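Local coordinates for methylmalonyl-CoA carboxyltransferase 12S subunit (Propionibacterium freudenreichii, PDB 1ON3), which transfers the carboxyl group of methylmalonyl-CoA to the biotin of the 1.3S subunit and forms the hexameric core of the transcarboxylase complex, at residues 294-299 against 330-335; 322-327 against 494-499; 44-49 against 84-89. One frame throughout, in Å; residues are numbered along the deposited sequence.

In the fold
Contact 3 lies in the N-terminal carboxyltransferase half of the chain and closes before the other two open, its centre about 38 and about 39 Å from those of contacts 1 and 2. These two share the C-terminal half, with centres about 13 Å apart, and use the same mixed sheet, in which strands 316-323 and 326-333 are neighbours. Their segments alternate along the chain, and they touch: I299 O lies 2.8 Å from R496 NH1, a probable hydrogen bond. In both halves a helix (46-53 or 293-299) precedes the first strand of a seven-stranded sheet and packs against its antiparallel end, in keeping with the domain duplication of this crotonase-like enzyme.

Contact 1: residues 294-299 against 330-335; sequences DVIAKI and IVANQP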
loop_
_atom_site.group_PDB
_atom_site.type_symbol
_atom_site.label_atom_id
_atom_site.label_comp_id
_atom_site.label_asym_id
_atom_site.label_seq_id
_atom_site.Cartn_x
_atom_site.Cartn_y
_atom_site.Cartn_z
ATOM N N ASP E 294 1.762 9.945 -45.140
ATOM C CA ASP E 294 2.918 10.617 -45.732
ATOM C C ASP E 294 3.516 11.536 -44.672
ATOM O O ASP E 294 4.724 11.783 -44.654
ATOM C CB ASP E 294 2.518 11.417 -46.981
ATOM C CG ASP E 294 2.214 10.522 -48.164
ATOM O OD1 ASP E 294 2.776 9.408 -48.230
ATOM O OD2 ASP E 294 1.426 10.927 -49.028
ATOM N N VAL E 295 2.669 12.042 -43.779
ATOM C CA VAL E 295 3.148 12.891 -42.702
ATOM C C VAL E 295 3.853 11.972 -41.707
ATOM O O VAL E 295 4.962 12.258 -41.254
ATOM C CB VAL E 295 1.995 13.613 -41.983
ATOM C CG1 VAL E 295 2.532 14.349 -40.765
ATOM C CG2 VAL E 295 1.302 14.595 -42.954
ATOM N N ILE E 296 3.207 10.856 -41.384
ATOM C CA ILE E 296 3.776 9.898 -40.442
ATOM C C ILE E 296 5.160 9.447 -40.893
ATOM O O ILE E 296 6.098 9.459 -40.108
ATOM C CB ILE E 296 2.860 8.644 -40.282
ATOM C CG1 ILE E 296 1.525 9.061 -39.640
ATOM C CG2 ILE E 296 3.580 7.561 -39.438
ATOM C CD1 ILE E 296 0.475 7.927 -39.515
ATOM N N ALA E 297 5.281 9.049 -42.158
ATOM C CA ALA E 297 6.555 8.565 -42.685
ATOM C C ALA E 297 7.692 9.555 -42.496
ATOM O O ALA E 297 8.837 9.159 -42.258
ATOM C CB ALA E 297 6.418 8.212 -44.156
ATOM N N LYS E 298 7.387 10.844 -42.588
ATOM C CA LYS E 298 8.419 11.862 -42.429
ATOM C C LYS E 298 8.749 12.235 -40.994
ATOM O O LYS E 298 9.724 12.949 -40.753
ATOM C CB LYS E 298 8.046 13.118 -43.221
ATOM C CG LYS E 298 7.984 12.855 -44.715
ATOM C CD LYS E 298 7.709 14.109 -45.523
ATOM C CE LYS E 298 7.597 13.762 -47.003
ATOM N NZ LYS E 298 8.791 13.010 -47.495
ATOM N N ILE E 299 7.970 11.753 -40.030
ATOM C CA ILE E 299 8.264 12.104 -38.651
ATOM C C ILE E 299 8.731 10.952 -37.764
ATOM O O ILE E 299 9.347 11.183 -36.727
ATOM C CB ILE E 299 7.070 12.807 -37.981
ATOM C CG1 ILE E 299 5.863 11.878 -37.916
ATOM C CG2 ILE E 299 6.698 14.056 -38.785
ATOM C CD1 ILE E 299 4.698 12.468 -37.137
ATOM N N ILE E 330 0.488 5.891 -32.949
ATOM C CA ILE E 330 0.015 7.078 -33.658
ATOM C C ILE E 330 -1.443 6.910 -34.062
ATOM O O ILE E 330 -1.816 5.869 -34.585
ATOM C CB ILE E 330 0.870 7.346 -34.924
ATOM C CG1 ILE E 330 2.315 7.645 -34.499
ATOM C CG2 ILE E 330 0.280 8.499 -35.735
ATOM C CD1 ILE E 330 3.270 7.842 -35.625
ATOM N N VAL E 331 -2.251 7.932 -33.779
ATOM C CA VAL E 331 -3.682 7.946 -34.105
ATOM C C VAL E 331 -3.837 9.198 -34.967
ATOM O O VAL E 331 -3.592 10.312 -34.506
ATOM C CB VAL E 331 -4.533 8.068 -32.823
ATOM C CG1 VAL E 331 -6.027 8.004 -33.161
ATOM C CG2 VAL E 331 -4.168 6.930 -31.853
ATOM N N ALA E 332 -4.250 9.008 -36.213
ATOM C CA ALA E 332 -4.344 10.114 -37.147
ATOM C C ALA E 332 -5.561 10.047 -38.070
ATOM O O ALA E 332 -5.907 8.980 -38.578
ATOM C CB ALA E 332 -3.055 10.147 -37.981
ATOM N N ASN E 333 -6.210 11.186 -38.292
ATOM C CA ASN E 333 -7.358 11.189 -39.195
ATOM C C ASN E 333 -6.855 11.097 -40.634
ATOM O O ASN E 333 -5.762 11.578 -40.950
ATOM C CB ASN E 333 -8.183 12.458 -39.001
ATOM C CG ASN E 333 -8.467 12.740 -37.539
ATOM O OD1 ASN E 333 -7.888 13.653 -36.941
ATOM N ND2 ASN E 333 -9.361 11.952 -36.954
ATOM N N GLN E 334 -7.657 10.493 -41.507
ATOM C CA GLN E 334 -7.286 10.309 -42.917
ATOM C C GLN E 334 -8.202 11.150 -43.832
ATOM O O GLN E 334 -9.234 10.670 -44.288
ATOM C CB GLN E 334 -7.403 8.817 -43.268
ATOM C CG GLN E 334 -6.971 8.439 -44.688
ATOM C CD GLN E 334 -5.514 8.749 -44.951
ATOM O OE1 GLN E 334 -5.132 9.911 -45.099
ATOM N NE2 GLN E 334 -4.683 7.707 -44.999
ATOM N N PRO E 335 -7.811 12.405 -44.129
ATOM C CA PRO E 335 -8.610 13.297 -44.977
ATOM C C PRO E 335 -9.002 12.738 -46.339
ATOM O O PRO E 335 -10.016 13.142 -46.910
ATOM C CB PRO E 335 -7.729 14.549 -45.080
ATOM C CG PRO E 335 -7.004 14.550 -43.771
ATOM C CD PRO E 335 -6.586 13.095 -43.686
#
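I296 and I330 meet as two branched aliphatic side chains that run past one another head to tail, each directed from its own backbone toward the other segment. The path along I296 begins at CB, where the chain divides. The methyl branch CG2 stands anti to the backbone N and meets the far end of its partner, with I330 CD1 3.8 Å from I296 CG2. The other branch starts at I296 CG1, which lies 4.1 Å from I330 CG2. A nearly straight second torsion (chi2 176°) then carries the chain on to its tip, and I296 CD1 stops 3.8 Å from I330 CG2. The same tip methyl also reaches along the strand, more loosely, to A332, its CD1 being 4.4 Å from A332 CB. Tip to branch on one side and branch to tip on the other, the two isoleucines interlock through aliphatic contacts, and no hydrogen bond links the segments. V331 points away from the helix, as expected for the residue between two that face it along an extended strand. All three touching residues are buried, so the gain is that of apolar surface removed from water. Beyond the strand end, the Q334 amide ties the loop to the approach of the helix, OE1 accepting from V292 N and NE2 bonding to D291 OD1. In the C-terminal carboxyltransferase domain, with its crotonase-like fold, the contact thus lays helix 293-299 on one face of the mixed sheet. Strand 326-333 runs there between antiparallel strand 316-323 and parallel strand 364-370, and I296 bridges onto both neighbours through V317 and L367. Helix 278-281 packs against V295 and I299 through I281 and L278.

Contact 2: residues 322-327 against 494-499; sequences RVNGRS and DTRRKI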
loop_
_atom_site.group_PDB
_atom_site.type_symbol
_atom_site.label_atom_id
_atom_site.label_comp_id
_atom_site.label_asym_id
_atom_site.label_seq_id
_atom_site.Cartn_x
_atom_site.Cartn_y
_atom_site.Cartn_z
ATOM N N ARG E 322 8.241 4.420 -34.066
ATOM C CA ARG E 322 9.218 4.794 -33.071
ATOM C C ARG E 322 9.753 6.193 -33.301
ATOM O O ARG E 322 9.857 6.663 -34.444
ATOM C CB ARG E 322 10.379 3.798 -33.065
ATOM C CG ARG E 322 10.039 2.449 -32.425
ATOM C CD ARG E 322 11.224 1.511 -32.467
ATOM N NE ARG E 322 10.856 0.168 -32.030
ATOM C CZ ARG E 322 10.571 -0.843 -32.842
ATOM N NH1 ARG E 322 10.607 -0.685 -34.158
ATOM N NH2 ARG E 322 10.246 -2.021 -32.325
ATOM N N VAL E 323 10.049 6.874 -32.202
ATOM C CA VAL E 323 10.645 8.196 -32.281
ATOM C C VAL E 323 11.867 8.095 -31.383
ATOM O O VAL E 323 11.746 7.831 -30.190
ATOM C CB VAL E 323 9.693 9.306 -31.778
ATOM C CG1 VAL E 323 10.417 10.658 -31.838
ATOM C CG2 VAL E 323 8.438 9.358 -32.668
ATOM N N ASN E 324 13.046 8.281 -31.968
ATOM C CA ASN E 324 14.295 8.171 -31.217
ATOM C C ASN E 324 14.373 6.790 -30.559
ATOM O O ASN E 324 14.833 6.651 -29.423
ATOM C CB ASN E 324 14.382 9.264 -30.153
ATOM C CG ASN E 324 14.419 10.675 -30.751
ATOM O OD1 ASN E 324 14.025 11.634 -30.094
ATOM N ND2 ASN E 324 14.905 10.801 -31.982
ATOM N N GLY E 325 13.907 5.775 -31.283
ATOM C CA GLY E 325 13.940 4.405 -30.781
ATOM C C GLY E 325 12.840 3.985 -29.825
ATOM O O GLY E 325 12.715 2.800 -29.511
ATOM N N ARG E 326 12.032 4.937 -29.369
ATOM C CA ARG E 326 10.957 4.644 -28.419
ATOM C C ARG E 326 9.651 4.274 -29.124
ATOM O O ARG E 326 9.216 4.983 -30.044
ATOM C CB ARG E 326 10.717 5.878 -27.524
ATOM C CG ARG E 326 9.651 5.750 -26.455
ATOM C CD ARG E 326 9.199 7.142 -25.996
ATOM N NE ARG E 326 10.318 7.978 -25.538
ATOM C CZ ARG E 326 10.948 7.796 -24.379
ATOM N NH1 ARG E 326 10.560 6.826 -23.566
ATOM N NH2 ARG E 326 11.985 8.554 -24.049
ATOM N N SER E 327 9.034 3.168 -28.697
ATOM C CA SER E 327 7.755 2.745 -29.261
ATOM C C SER E 327 6.697 3.798 -28.959
ATOM O O SER E 327 6.614 4.291 -27.831
ATOM C CB SER E 327 7.255 1.420 -28.655
ATOM O OG SER E 327 8.050 0.306 -29.028
ATOM N N ASP E 494 9.339 21.398 -38.397
ATOM C CA ASP E 494 9.905 21.016 -37.100
ATOM C C ASP E 494 9.070 19.984 -36.327
ATOM O O ASP E 494 9.367 19.696 -35.173
ATOM C CB ASP E 494 10.074 22.245 -36.191
ATOM C CG ASP E 494 10.928 23.350 -36.823
ATOM O OD1 ASP E 494 11.929 23.033 -37.488
ATOM O OD2 ASP E 494 10.605 24.539 -36.627
ATOM N N THR E 495 8.029 19.445 -36.955
ATOM C CA THR E 495 7.158 18.483 -36.279
ATOM C C THR E 495 7.884 17.345 -35.553
ATOM O O THR E 495 7.649 17.114 -34.362
ATOM C CB THR E 495 6.138 17.904 -37.265
ATOM O OG1 THR E 495 5.386 18.982 -37.838
ATOM C CG2 THR E 495 5.157 16.954 -36.543
ATOM N N ARG E 496 8.766 16.639 -36.250
ATOM C CA ARG E 496 9.488 15.538 -35.611
ATOM C C ARG E 496 10.221 16.017 -34.360
ATOM O O ARG E 496 10.129 15.393 -33.302
ATOM C CB ARG E 496 10.471 14.899 -36.587
ATOM C CG ARG E 496 11.206 13.670 -36.029
ATOM C CD ARG E 496 12.052 13.024 -37.107
ATOM N NE ARG E 496 13.190 12.270 -36.578
ATOM C CZ ARG E 496 13.118 11.064 -36.024
ATOM N NH1 ARG E 496 11.946 10.435 -35.912
ATOM N NH2 ARG E 496 14.232 10.483 -35.587
ATOM N N ARG E 497 10.947 17.127 -34.466
ATOM C CA ARG E 497 11.657 17.644 -33.296
ATOM C C ARG E 497 10.712 17.972 -32.141
ATOM O O ARG E 497 10.984 17.612 -31.002
ATOM C CB ARG E 497 12.461 18.901 -33.651
ATOM C CG ARG E 497 13.203 19.514 -32.484
ATOM C CD ARG E 497 14.244 20.515 -32.973
ATOM N NE ARG E 497 13.648 21.680 -33.619
ATOM C CZ ARG E 497 13.123 22.712 -32.963
ATOM N NH1 ARG E 497 13.121 22.725 -31.643
ATOM N NH2 ARG E 497 12.603 23.737 -33.633
ATOM N N LYS E 498 9.613 18.671 -32.413
ATOM C CA LYS E 498 8.697 19.004 -31.323
ATOM C C LYS E 498 8.138 17.738 -30.640
ATOM O O LYS E 498 8.059 17.672 -29.414
ATOM C CB LYS E 498 7.557 19.900 -31.823
ATOM C CG LYS E 498 7.815 21.413 -31.634
ATOM C CD LYS E 498 9.121 21.842 -32.285
ATOM C CE LYS E 498 9.363 23.351 -32.170
ATOM N NZ LYS E 498 9.438 23.850 -30.753
ATOM N N ILE E 499 7.770 16.732 -31.429
ATOM C CA ILE E 499 7.248 15.480 -30.874
ATOM C C ILE E 499 8.340 14.761 -30.072
ATOM O O ILE E 499 8.100 14.249 -28.974
ATOM C CB ILE E 499 6.755 14.540 -32.010
ATOM C CG1 ILE E 499 5.529 15.150 -32.696
ATOM C CG2 ILE E 499 6.433 13.153 -31.452
ATOM C CD1 ILE E 499 5.102 14.394 -33.955
#
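N324 and R496 cross obliquely where a beta hairpin of the C-terminal carboxyltransferase half, with its crotonase-like fold, meets helix 495-505. The hairpin joins strands 316-323 and 326-333 through a type I' turn from V323 to R326, closed by reciprocal backbone hydrogen bonds, V323 N to R326 O and R326 N to V323 O. N324 and G325 fill its two central positions with positive phi, a backbone shape that asparagine and glycine accept readily. From the turn the N324 amide reaches toward the helix, its plane 75° from that of the R496 guanidinium. The nearest atoms, N324 ND2 and R496 NH2, are 3.7 Å apart; both are nitrogens and make no bond with each other. Each donates elsewhere, ND2 to N269 O and NH2 to D301 OD2 in a salt bridge. R496 gets there with CG anti to the backbone N (chi1 -176°) and a chain extended as far as NE, which sends the guanidinium off the helix to the hairpin. There its nitrogens are gripped on several sides: NE bonds to D271 O and NH1 to I299 O, a backbone carbonyl of contact 1. D301 is the shared partner, because its carboxylate also takes the turn's backbone N-H groups, N324 N on OD2 and G325 N on OD1. One aspartate therefore fixes the turn and the arginine together, and probably offsets the buried positive charge. The apolar half of the contact belongs to V323, which points toward the helix and also touches A500 and L503. Its CG1 lies obliquely to the guanidinium, 4.4 Å from R496 NH1. On its other branch, V323 CG2 rests 4.5 Å from I499 CG2.

Contact 3: residues 44-49 against 84-89; sequences QTARER and GVVTGR
The guanidinium of R47 lies flat over V86, whose CG2 sits 3.5 Å from the guanidinium plane, displaced from the centre of the group. This is the tight part of the contact. R47 NH2 comes within 3.6 Å of V86 CG2, while R47 NH1 is 3.7 Å from V86 CG1, so both methyls are used. With CG anti to its carbonyl carbon (chi1 -68°) and the chain extended to NE, the arginine crosses the valine at about a right angle, and R47 NH1 goes on to a salt bridge with E61 OE2. Packing is looser beside it, where A46 CB is 4.3 Å from V86 CG2. Further from the strand, the partly exposed T45 and E48 form a capping box at the start of the helix: E48 N bonds to T45 OG1, and T45 N meets E48 OE2 from 46° out of the carboxylate plane. Replacing R47 by an alanine removes the flat group over V86 and would probably leave both methyls less covered and E61 without its charged mate. Within the N-terminal carboxyltransferase half, strand 85-92 runs antiparallel to strands 60-62 and 95-102; helix 46-53 covers its V86 face, while V85 and T87 pack on helix 113-129 across the sheet.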
loop_
_atom_site.group_PDB
_atom_site.type_symbol
_atom_site.label_atom_id
_atom_site.label_comp_id
_atom_site.label_asym_id
_atom_site.label_seq_id
_atom_site.Cartn_x
_atom_site.Cartn_y
_atom_site.Cartn_z
ATOM N N GLN E 44 1.492 -24.493 -42.372
ATOM C CA GLN E 44 2.577 -25.170 -41.672
ATOM C C GLN E 44 1.919 -25.991 -40.552
ATOM O O GLN E 44 0.754 -25.786 -40.244
ATOM C CB GLN E 44 3.535 -24.137 -41.061
ATOM C CG GLN E 44 4.257 -23.268 -42.091
ATOM C CD GLN E 44 5.079 -22.154 -41.461
ATOM O OE1 GLN E 44 5.679 -21.343 -42.164
ATOM N NE2 GLN E 44 5.112 -22.110 -40.132
ATOM N N THR E 45 2.659 -26.918 -39.949
ATOM C CA THR E 45 2.116 -27.715 -38.843
ATOM C C THR E 45 2.280 -26.906 -37.563
ATOM O O THR E 45 2.959 -25.888 -37.551
ATOM C CB THR E 45 2.902 -29.004 -38.631
ATOM O OG1 THR E 45 4.245 -28.668 -38.256
ATOM C CG2 THR E 45 2.931 -29.831 -39.901
ATOM N N ALA E 46 1.671 -27.373 -36.483
ATOM C CA ALA E 46 1.787 -26.700 -35.195
ATOM C C ALA E 46 3.246 -26.543 -34.754
ATOM O O ALA E 46 3.634 -25.496 -34.246
ATOM C CB ALA E 46 1.029 -27.479 -34.151
ATOM N N ARG E 47 4.060 -27.580 -34.944
ATOM C CA ARG E 47 5.445 -27.496 -34.511
ATOM C C ARG E 47 6.330 -26.661 -35.422
ATOM O O ARG E 47 7.272 -26.030 -34.950
ATOM C CB ARG E 47 6.008 -28.905 -34.294
ATOM C CG ARG E 47 5.337 -29.566 -33.084
ATOM C CD ARG E 47 5.648 -31.045 -32.908
ATOM N NE ARG E 47 4.904 -31.571 -31.762
ATOM C CZ ARG E 47 5.279 -31.435 -30.493
ATOM N NH1 ARG E 47 6.410 -30.797 -30.180
ATOM N NH2 ARG E 47 4.516 -31.917 -29.533
ATOM N N GLU E 48 6.034 -26.650 -36.719
ATOM C CA GLU E 48 6.815 -25.833 -37.642
ATOM C C GLU E 48 6.579 -24.360 -37.296
ATOM O O GLU E 48 7.496 -23.545 -37.342
ATOM C CB GLU E 48 6.388 -26.106 -39.089
ATOM C CG GLU E 48 6.885 -27.439 -39.620
ATOM C CD GLU E 48 6.160 -27.889 -40.880
ATOM O OE1 GLU E 48 6.588 -28.897 -41.464
ATOM O OE2 GLU E 48 5.165 -27.253 -41.282
ATOM N N ARG E 49 5.340 -24.029 -36.949
ATOM C CA ARG E 49 4.989 -22.650 -36.602
ATOM C C ARG E 49 5.783 -22.158 -35.395
ATOM O O ARG E 49 6.336 -21.058 -35.413
ATOM C CB ARG E 49 3.480 -22.546 -36.332
ATOM C CG ARG E 49 2.653 -22.586 -37.625
ATOM C CD ARG E 49 1.158 -22.866 -37.382
ATOM N NE ARG E 49 0.406 -22.836 -38.639
ATOM C CZ ARG E 49 -0.843 -23.271 -38.791
ATOM N NH1 ARG E 49 -1.515 -23.776 -37.762
ATOM N NH2 ARG E 49 -1.419 -23.219 -39.983
ATOM N N GLY E 84 -3.576 -32.436 -28.817
ATOM C CA GLY E 84 -3.781 -31.479 -29.882
ATOM C C GLY E 84 -3.207 -30.080 -29.733
ATOM O O GLY E 84 -3.539 -29.222 -30.538
ATOM N N VAL E 85 -2.386 -29.822 -28.714
ATOM C CA VAL E 85 -1.777 -28.495 -28.590
ATOM C C VAL E 85 -0.337 -28.606 -28.087
ATOM O O VAL E 85 -0.029 -29.414 -27.205
ATOM C CB VAL E 85 -2.589 -27.563 -27.648
ATOM C CG1 VAL E 85 -2.350 -27.943 -26.180
ATOM C CG2 VAL E 85 -2.192 -26.090 -27.898
ATOM N N VAL E 86 0.554 -27.822 -28.684
ATOM C CA VAL E 86 1.966 -27.825 -28.299
ATOM C C VAL E 86 2.177 -26.544 -27.513
ATOM O O VAL E 86 1.955 -25.455 -28.037
ATOM C CB VAL E 86 2.886 -27.847 -29.539
ATOM C CG1 VAL E 86 4.350 -27.970 -29.102
ATOM C CG2 VAL E 86 2.507 -29.020 -30.442
ATOM N N THR E 87 2.597 -26.688 -26.259
ATOM C CA THR E 87 2.779 -25.557 -25.360
ATOM C C THR E 87 4.155 -25.508 -24.703
ATOM O O THR E 87 4.763 -26.540 -24.399
ATOM C CB THR E 87 1.738 -25.602 -24.239
ATOM O OG1 THR E 87 1.898 -26.821 -23.506
ATOM C CG2 THR E 87 0.310 -25.549 -24.806
ATOM N N GLY E 88 4.641 -24.297 -24.461
ATOM C CA GLY E 88 5.937 -24.182 -23.827
ATOM C C GLY E 88 6.463 -22.772 -23.735
ATOM O O GLY E 88 5.727 -21.800 -23.924
ATOM N N ARG E 89 7.760 -22.686 -23.450
ATOM C CA ARG E 89 8.469 -21.424 -23.285
ATOM C C ARG E 89 9.617 -21.352 -24.294
ATOM O O ARG E 89 10.240 -22.361 -24.617
ATOM C CB ARG E 89 8.998 -21.350 -21.845
ATOM C CG ARG E 89 9.547 -19.992 -21.366
ATOM C CD ARG E 89 11.009 -19.752 -21.740
ATOM N NE ARG E 89 11.616 -18.699 -20.919
ATOM C CZ ARG E 89 12.888 -18.312 -21.015
ATOM N NH1 ARG E 89 13.694 -18.892 -21.900
ATOM N NH2 ARG E 89 13.358 -17.343 -20.230
#